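Local atomic coordinates of Maltose/maltodextrin transport permease homologue (Bdellovibrio bacteriovorus HD100, PDB entry 6FFL), a protein that binds maltotriose through its solute-binding domain, the part in this structure, and as a whole protein probably passes maltodextrins across the membrane as a transporter permease subunit. Residues E43-S48 with E60-P65; W8-Y13 with G268-S273. All blocks are in the same frame, centred on the assembly; numbering follows the deposited sequence.

Interaction 1 (E43-S48 with E60-P65); sequences EELRSS and ELVYGP. With GLC (alpha-D-glucopyranose), chain B; GLC (alpha-D-glucopyranose), chain C.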
loop_
_atom_site.group_PDB
_atom_site.type_symbol
_atom_site.label_atom_id
_atom_site.label_comp_id
_atom_site.label_asym_id
_atom_site.label_seq_id
_atom_site.Cartn_x
_atom_site.Cartn_y
_atom_site.Cartn_z
ATOM N N GLU A 43 -5.348 1.490 8.718
ATOM C CA GLU A 43 -6.034 2.658 9.277
ATOM C C GLU A 43 -6.027 2.629 10.799
ATOM O O GLU A 43 -5.733 3.637 11.454
ATOM C CB GLU A 43 -7.468 2.730 8.740
ATOM C CG GLU A 43 -7.544 2.608 7.237
ATOM C CD GLU A 43 -6.769 3.710 6.542
ATOM O OE1 GLU A 43 -5.987 3.401 5.624
ATOM O OE2 GLU A 43 -6.954 4.891 6.909
ATOM N N GLU A 44 -6.368 1.478 11.388
ATOM C CA GLU A 44 -6.409 1.385 12.845
ATOM C C GLU A 44 -5.017 1.474 13.458
ATOM O O GLU A 44 -4.863 1.975 14.581
ATOM C CB GLU A 44 -7.095 0.082 13.261
ATOM C CG GLU A 44 -7.170 -0.147 14.764
ATOM C CD GLU A 44 -7.731 -1.521 15.115
ATOM O OE1 GLU A 44 -8.382 -2.143 14.244
ATOM O OE2 GLU A 44 -7.516 -1.980 16.259
ATOM N N LEU A 45 -3.996 0.979 12.755
ATOM C CA LEU A 45 -2.631 1.127 13.250
ATOM C C LEU A 45 -2.265 2.599 13.400
ATOM O O LEU A 45 -1.713 3.018 14.429
ATOM C CB LEU A 45 -1.656 0.421 12.309
ATOM C CG LEU A 45 -0.186 0.639 12.679
ATOM C CD1 LEU A 45 0.211 -0.201 13.899
ATOM C CD2 LEU A 45 0.686 0.313 11.513
ATOM N N ARG A 46 -2.578 3.404 12.382
ATOM C CA ARG A 46 -2.294 4.833 12.467
ATOM C C ARG A 46 -3.025 5.466 13.641
ATOM O O ARG A 46 -2.413 6.149 14.470
ATOM C CB ARG A 46 -2.674 5.536 11.162
ATOM C CG ARG A 46 -2.459 7.057 11.210
ATOM C CD ARG A 46 -3.047 7.741 9.987
ATOM N NE ARG A 46 -4.507 7.650 9.972
ATOM C CZ ARG A 46 -5.203 6.839 9.179
ATOM N NH1 ARG A 46 -4.580 6.028 8.329
ATOM N NH2 ARG A 46 -6.528 6.849 9.231
ATOM N N SER A 47 -4.340 5.255 13.732
ATOM C CA SER A 47 -5.103 5.961 14.753
ATOM C C SER A 47 -4.772 5.444 16.153
ATOM O O SER A 47 -4.699 6.228 17.105
ATOM C CB SER A 47 -6.601 5.852 14.449
ATOM O OG SER A 47 -7.055 4.523 14.588
ATOM N N SER A 48 -4.538 4.137 16.300
ATOM C CA SER A 48 -4.246 3.598 17.630
ATOM C C SER A 48 -2.834 3.972 18.093
ATOM O O SER A 48 -2.622 4.257 19.280
ATOM C CB SER A 48 -4.477 2.078 17.648
ATOM O OG SER A 48 -3.430 1.350 17.024
ATOM N N GLU A 60 7.306 0.453 21.294
ATOM C CA GLU A 60 8.621 1.003 20.967
ATOM C C GLU A 60 8.794 1.165 19.461
ATOM O O GLU A 60 9.383 2.150 18.996
ATOM C CB GLU A 60 9.727 0.103 21.531
ATOM C CG GLU A 60 9.948 0.229 23.053
ATOM C CD GLU A 60 9.020 -0.671 23.868
ATOM O OE1 GLU A 60 8.190 -1.387 23.274
ATOM O OE2 GLU A 60 9.117 -0.659 25.109
ATOM N N LEU A 61 8.295 0.210 18.684
ATOM C CA LEU A 61 8.412 0.230 17.234
ATOM C C LEU A 61 7.028 0.181 16.606
ATOM O O LEU A 61 6.160 -0.567 17.063
ATOM C CB LEU A 61 9.247 -0.959 16.726
ATOM C CG LEU A 61 10.766 -0.771 16.779
ATOM C CD1 LEU A 61 11.469 -2.111 16.679
ATOM C CD2 LEU A 61 11.218 0.157 15.659
ATOM N N VAL A 62 6.830 0.972 15.553
ATOM C CA VAL A 62 5.602 0.942 14.761
ATOM C C VAL A 62 5.990 0.819 13.292
ATOM O O VAL A 62 6.965 1.433 12.850
ATOM C CB VAL A 62 4.710 2.180 15.027
ATOM C CG1 VAL A 62 5.436 3.490 14.689
ATOM C CG2 VAL A 62 3.393 2.064 14.263
ATOM N N TYR A 63 5.258 -0.011 12.544
ATOM C CA TYR A 63 5.607 -0.339 11.161
ATOM C C TYR A 63 4.397 -0.117 10.273
ATOM O O TYR A 63 3.348 -0.715 10.512
ATOM C CB TYR A 63 6.063 -1.794 11.043
ATOM C CG TYR A 63 6.377 -2.266 9.632
ATOM C CD1 TYR A 63 5.372 -2.763 8.789
ATOM C CD2 TYR A 63 7.686 -2.241 9.154
ATOM C CE1 TYR A 63 5.669 -3.207 7.496
ATOM C CE2 TYR A 63 7.998 -2.694 7.877
ATOM C CZ TYR A 63 6.990 -3.175 7.055
ATOM O OH TYR A 63 7.309 -3.615 5.785
ATOM N N GLY A 64 4.553 0.695 9.232
ATOM C CA GLY A 64 3.471 0.902 8.282
ATOM C C GLY A 64 3.884 1.776 7.117
ATOM O O GLY A 64 5.054 2.161 6.980
ATOM N N PRO A 65 2.909 2.161 6.289
ATOM C CA PRO A 65 3.231 2.858 5.033
ATOM C C PRO A 65 3.894 4.201 5.280
ATOM O O PRO A 65 3.676 4.851 6.303
ATOM C CB PRO A 65 1.865 3.047 4.359
ATOM C CG PRO A 65 0.908 2.163 5.108
ATOM C CD PRO A 65 1.461 1.953 6.477
HETATM C C1 GLC B . -2.717 3.882 1.826
HETATM C C2 GLC B . -2.058 4.863 2.798
HETATM C C3 GLC B . -3.021 5.162 3.952
HETATM C C4 GLC B . -4.335 5.694 3.408
HETATM C C5 GLC B . -4.928 4.700 2.398
HETATM C C6 GLC B . -6.130 5.320 1.693
HETATM O O2 GLC B . -0.810 4.338 3.294
HETATM O O3 GLC B . -2.445 6.153 4.832
HETATM O O4 GLC B . -5.249 5.884 4.498
HETATM O O5 GLC B . -3.957 4.437 1.379
HETATM O O6 GLC B . -6.874 4.340 0.938
HETATM C C1 GLC C . -2.044 -1.300 1.557
HETATM C C2 GLC C . -0.914 -0.281 1.493
HETATM C C3 GLC C . -1.236 1.002 2.244
HETATM C C4 GLC C . -2.583 1.515 1.748
HETATM C C5 GLC C . -3.640 0.432 1.949
HETATM C C6 GLC C . -5.016 0.906 1.469
HETATM O O2 GLC C . 0.270 -0.901 2.029
HETATM O O3 GLC C . -0.207 1.968 1.964
HETATM O O4 GLC C . -2.962 2.656 2.501
HETATM O O5 GLC C . -3.270 -0.698 1.166
HETATM O O6 GLC C . -6.046 0.036 1.987
#

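Interaction 2 (W8-Y13 with G268-S273); sequences WHQMIY and GTKGYS. With GLC (alpha-D-glucopyranose), chain D; SO4 (sulfate ion), chain H.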
loop_
_atom_site.group_PDB
_atom_site.type_symbol
_atom_site.label_atom_id
_atom_site.label_comp_id
_atom_site.label_asym_id
_atom_site.label_seq_id
_atom_site.Cartn_x
_atom_site.Cartn_y
_atom_site.Cartn_z
ATOM N N TRP A 8 4.054 -2.731 16.847
ATOM C CA TRP A 8 2.732 -2.725 16.221
ATOM C C TRP A 8 2.933 -2.549 14.723
ATOM O O TRP A 8 3.660 -1.646 14.298
ATOM C CB TRP A 8 1.838 -1.603 16.749
ATOM C CG TRP A 8 1.425 -1.734 18.166
ATOM C CD1 TRP A 8 1.791 -2.708 19.059
ATOM C CD2 TRP A 8 0.595 -0.817 18.888
ATOM N NE1 TRP A 8 1.231 -2.448 20.298
ATOM C CE2 TRP A 8 0.485 -1.300 20.211
ATOM C CE3 TRP A 8 -0.082 0.358 18.536
ATOM C CZ2 TRP A 8 -0.273 -0.648 21.183
ATOM C CZ3 TRP A 8 -0.836 1.009 19.509
ATOM C CH2 TRP A 8 -0.920 0.500 20.815
ATOM N N HIS A 9 2.285 -3.397 13.927
ATOM C CA HIS A 9 2.489 -3.386 12.482
ATOM C C HIS A 9 1.177 -3.690 11.776
ATOM O O HIS A 9 0.199 -4.123 12.396
ATOM C CB HIS A 9 3.540 -4.411 12.082
ATOM C CG HIS A 9 3.123 -5.812 12.396
ATOM N ND1 HIS A 9 2.302 -6.541 11.562
ATOM C CD2 HIS A 9 3.346 -6.586 13.482
ATOM C CE1 HIS A 9 2.069 -7.723 12.107
ATOM N NE2 HIS A 9 2.694 -7.778 13.270
ATOM N N GLN A 10 1.169 -3.502 10.452
ATOM C CA GLN A 10 -0.006 -3.789 9.638
ATOM C C GLN A 10 0.302 -4.840 8.563
ATOM O O GLN A 10 -0.239 -4.799 7.450
ATOM C CB GLN A 10 -0.578 -2.502 9.021
ATOM C CG GLN A 10 0.440 -1.512 8.412
ATOM C CD GLN A 10 1.096 -2.076 7.167
ATOM O OE1 GLN A 10 2.132 -2.754 7.251
ATOM N NE2 GLN A 10 0.487 -1.823 6.005
ATOM N N MET A 11 1.146 -5.821 8.901
ATOM C CA MET A 11 1.593 -6.827 7.936
ATOM C C MET A 11 0.537 -7.896 7.680
ATOM O O MET A 11 0.046 -8.539 8.614
ATOM C CB MET A 11 2.873 -7.513 8.423
ATOM C CG MET A 11 4.075 -6.602 8.487
ATOM S SD MET A 11 5.563 -7.582 8.780
ATOM C CE MET A 11 6.720 -6.275 9.190
ATOM N N ILE A 12 0.269 -8.138 6.390
ATOM C CA ILE A 12 -0.612 -9.202 5.948
ATOM C C ILE A 12 -0.061 -10.573 6.358
ATOM O O ILE A 12 1.132 -10.740 6.644
ATOM C CB ILE A 12 -0.754 -9.091 4.420
ATOM C CG1 ILE A 12 -1.956 -9.871 3.895
ATOM C CG2 ILE A 12 0.532 -9.561 3.733
ATOM C CD1 ILE A 12 -2.067 -9.806 2.376
ATOM N N TYR A 13 -0.950 -11.570 6.354
ATOM C CA TYR A 13 -0.635 -12.927 6.796
ATOM C C TYR A 13 0.755 -13.406 6.382
ATOM O O TYR A 13 1.589 -13.730 7.234
ATOM C CB TYR A 13 -1.685 -13.894 6.255
ATOM C CG TYR A 13 -1.436 -15.321 6.691
ATOM C CD1 TYR A 13 -1.801 -15.755 7.960
ATOM C CD2 TYR A 13 -0.811 -16.230 5.838
ATOM C CE1 TYR A 13 -1.573 -17.073 8.356
ATOM C CE2 TYR A 13 -0.573 -17.532 6.229
ATOM C CZ TYR A 13 -0.952 -17.947 7.485
ATOM O OH TYR A 13 -0.710 -19.247 7.866
ATOM N N GLY A 268 6.419 3.376 -2.919
ATOM C CA GLY A 268 7.043 3.816 -1.686
ATOM C C GLY A 268 7.552 2.673 -0.841
ATOM O O GLY A 268 8.213 1.770 -1.348
ATOM N N THR A 269 7.247 2.701 0.453
ATOM C CA THR A 269 7.721 1.666 1.352
ATOM C C THR A 269 6.732 1.505 2.495
ATOM O O THR A 269 5.797 2.294 2.664
ATOM C CB THR A 269 9.131 1.998 1.889
ATOM O OG1 THR A 269 9.712 0.827 2.484
ATOM C CG2 THR A 269 9.081 3.115 2.940
ATOM N N LYS A 270 6.945 0.458 3.274
ATOM C CA LYS A 270 6.413 0.353 4.625
ATOM C C LYS A 270 7.613 0.139 5.535
ATOM O O LYS A 270 8.508 -0.642 5.203
ATOM C CB LYS A 270 5.390 -0.792 4.738
ATOM C CG LYS A 270 4.156 -0.615 3.818
ATOM C CD LYS A 270 3.284 -1.863 3.797
ATOM C CE LYS A 270 3.928 -2.979 2.963
ATOM N NZ LYS A 270 4.108 -2.596 1.526
ATOM N N GLY A 271 7.681 0.882 6.637
ATOM C CA GLY A 271 8.907 0.832 7.403
ATOM C C GLY A 271 8.699 1.138 8.867
ATOM O O GLY A 271 7.584 1.412 9.317
ATOM N N TYR A 272 9.815 1.099 9.601
ATOM C CA TYR A 272 9.837 1.185 11.055
ATOM C C TYR A 272 10.119 2.606 11.527
ATOM O O TYR A 272 10.956 3.312 10.954
ATOM C CB TYR A 272 10.898 0.238 11.625
ATOM C CG TYR A 272 10.669 -1.228 11.286
ATOM C CD1 TYR A 272 9.865 -2.025 12.100
ATOM C CD2 TYR A 272 11.259 -1.811 10.169
ATOM C CE1 TYR A 272 9.655 -3.359 11.815
ATOM C CE2 TYR A 272 11.043 -3.149 9.860
ATOM C CZ TYR A 272 10.237 -3.917 10.693
ATOM O OH TYR A 272 10.006 -5.248 10.408
ATOM N N SER A 273 9.407 3.015 12.577
ATOM C CA SER A 273 9.691 4.245 13.304
ATOM C C SER A 273 9.842 3.912 14.778
ATOM O O SER A 273 9.267 2.936 15.260
ATOM C CB SER A 273 8.573 5.293 13.135
ATOM O OG SER A 273 8.374 5.647 11.769
HETATM C C1 GLC D . -2.310 -5.823 4.178
HETATM C C2 GLC D . -0.927 -5.244 3.859
HETATM C C3 GLC D . -0.979 -3.727 3.740
HETATM C C4 GLC D . -2.095 -3.283 2.794
HETATM C C5 GLC D . -3.426 -3.931 3.200
HETATM C C6 GLC D . -4.530 -3.613 2.192
HETATM O O1 GLC D . -2.689 -5.442 5.502
HETATM O O2 GLC D . -0.002 -5.559 4.904
HETATM O O3 GLC D . 0.313 -3.254 3.299
HETATM O O4 GLC D . -2.173 -1.845 2.855
HETATM O O5 GLC D . -3.301 -5.357 3.244
HETATM O O6 GLC D . -5.793 -4.095 2.671
HETATM S S SO4 H . -4.806 -11.026 7.172
HETATM O O1 SO4 H . -6.120 -10.775 6.593
HETATM O O2 SO4 H . -4.593 -10.089 8.279
HETATM O O3 SO4 H . -3.767 -10.833 6.167
HETATM O O4 SO4 H . -4.729 -12.400 7.653
#

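Interaction 1 (E43-S48 with E60-P65)
In the solute-binding domain, helix 42-54 packs on strand 61-65 of the sheet, and the ends of both elements help form the maltotriose pocket. The axes of the two short segments approach to 9.3 Å and run at 135° to each other. L45 carries the contact. With CG anti to the backbone N (chi1 174°), its two methyls rest on neighbouring residues of the strand: CD1 meets V62 CG2 at 3.9 Å, while CD2 sits close against the Y63 carbonyl, 3.0 Å from Y63 O. Two branched aliphatic residues suit this buried seam. G64, the CA nearest to L45, has no side chain, which lets the leucine methyl come down to the strand. Y63 points its CB away from the helix, and its hydroxyl is bonded to D110.

Beside L45, E43 and R46 give the start of the helix a polar side toward the sugar. O4 of glucose B donates a hydrogen bond to E43 OE1 at 2.8 Å. E43 OE2 is gripped by R46 through NH1 at 3.0 Å and NH2 at 3.1 Å. OE2 lies almost in the guanidinium plane, while both nitrogens reach it from one face of the carboxylate; R355 also bridges to it. P65 lays CB and CG against O2 of glucose B and O3 of glucose C. The surrounding arginines probably keep E43 ionised and hold it in position, leaving OE1 to receive the sugar hydroxyl.

Interaction 2 (W8-Y13 with G268-S273)
The backbones stay well apart, Q10 and K270 being the nearest pair of CA atoms at 9.1 Å, and side chains bridge the gap where strand 4-9 gives way to a loop. Q10 and K270 cross at about a right angle, the amide of Q10 lying against the aliphatic part of the lysine, with Q10 NE2 3.6 Å from K270 CD. A bend at chi2 (68°) folds the Q10 amide toward the pocket. There NE2 makes a weak bond to O3 of glucose D and a stronger one to T42. The long lysine suits a site that needs both apolar cover and a polar end: K270 CD lies 3.3 Å from O3 of glucose D, and bends at chi3 and chi4 then carry NZ to N114.

Much of the sugar's grip comes from the main chain. Q10 O accepts from glucose D O2 at 2.7 Å and from O1 at 3.2 Å, while I12 N gives O2 a weak bond. M11 N lies in the ring plane of H9, at its edge, and bonds ND1 at 3.0 Å with an angle of 162°, tying the turn back to the strand. The unbranched M11 side chain, extended beyond CG (chi2 -170°), brings its methyl CE to 3.7 Å from Y272 OH, their side chains again at about a right angle.

I12 is the N-cap residue of helix 13-29, whose first N-H, on Y13, binds a sulfate probably left from crystallisation. Strand 61-65 lies between strands 4-9 and 266-274 in the sheet, and its Y63 touches Q10, M11 and K270.

In the fold
The centres of interactions 1 and 2 lie about 8 Å apart in one mixed sheet, where strand 61-65 runs parallel to strand 4-9 and antiparallel to strand 266-274. Along the chain, interaction 1 is nested within the long loop that interaction 2 closes. The two meet directly through probable backbone hydrogen bonds, Y63 N to W8 O and V62 O to S273 N, each 2.9 Å, while L45 reaches over to W8 and Q10. Interaction 1 lines the pocket at glucoses B and C, interaction 2 chiefly at glucose D, with K270 also touching another glucose. The sheet, the loop after strand 4-9 and helix 42-54 thus contribute part of the pocket wall, interaction 2 joining segments 255 residues apart.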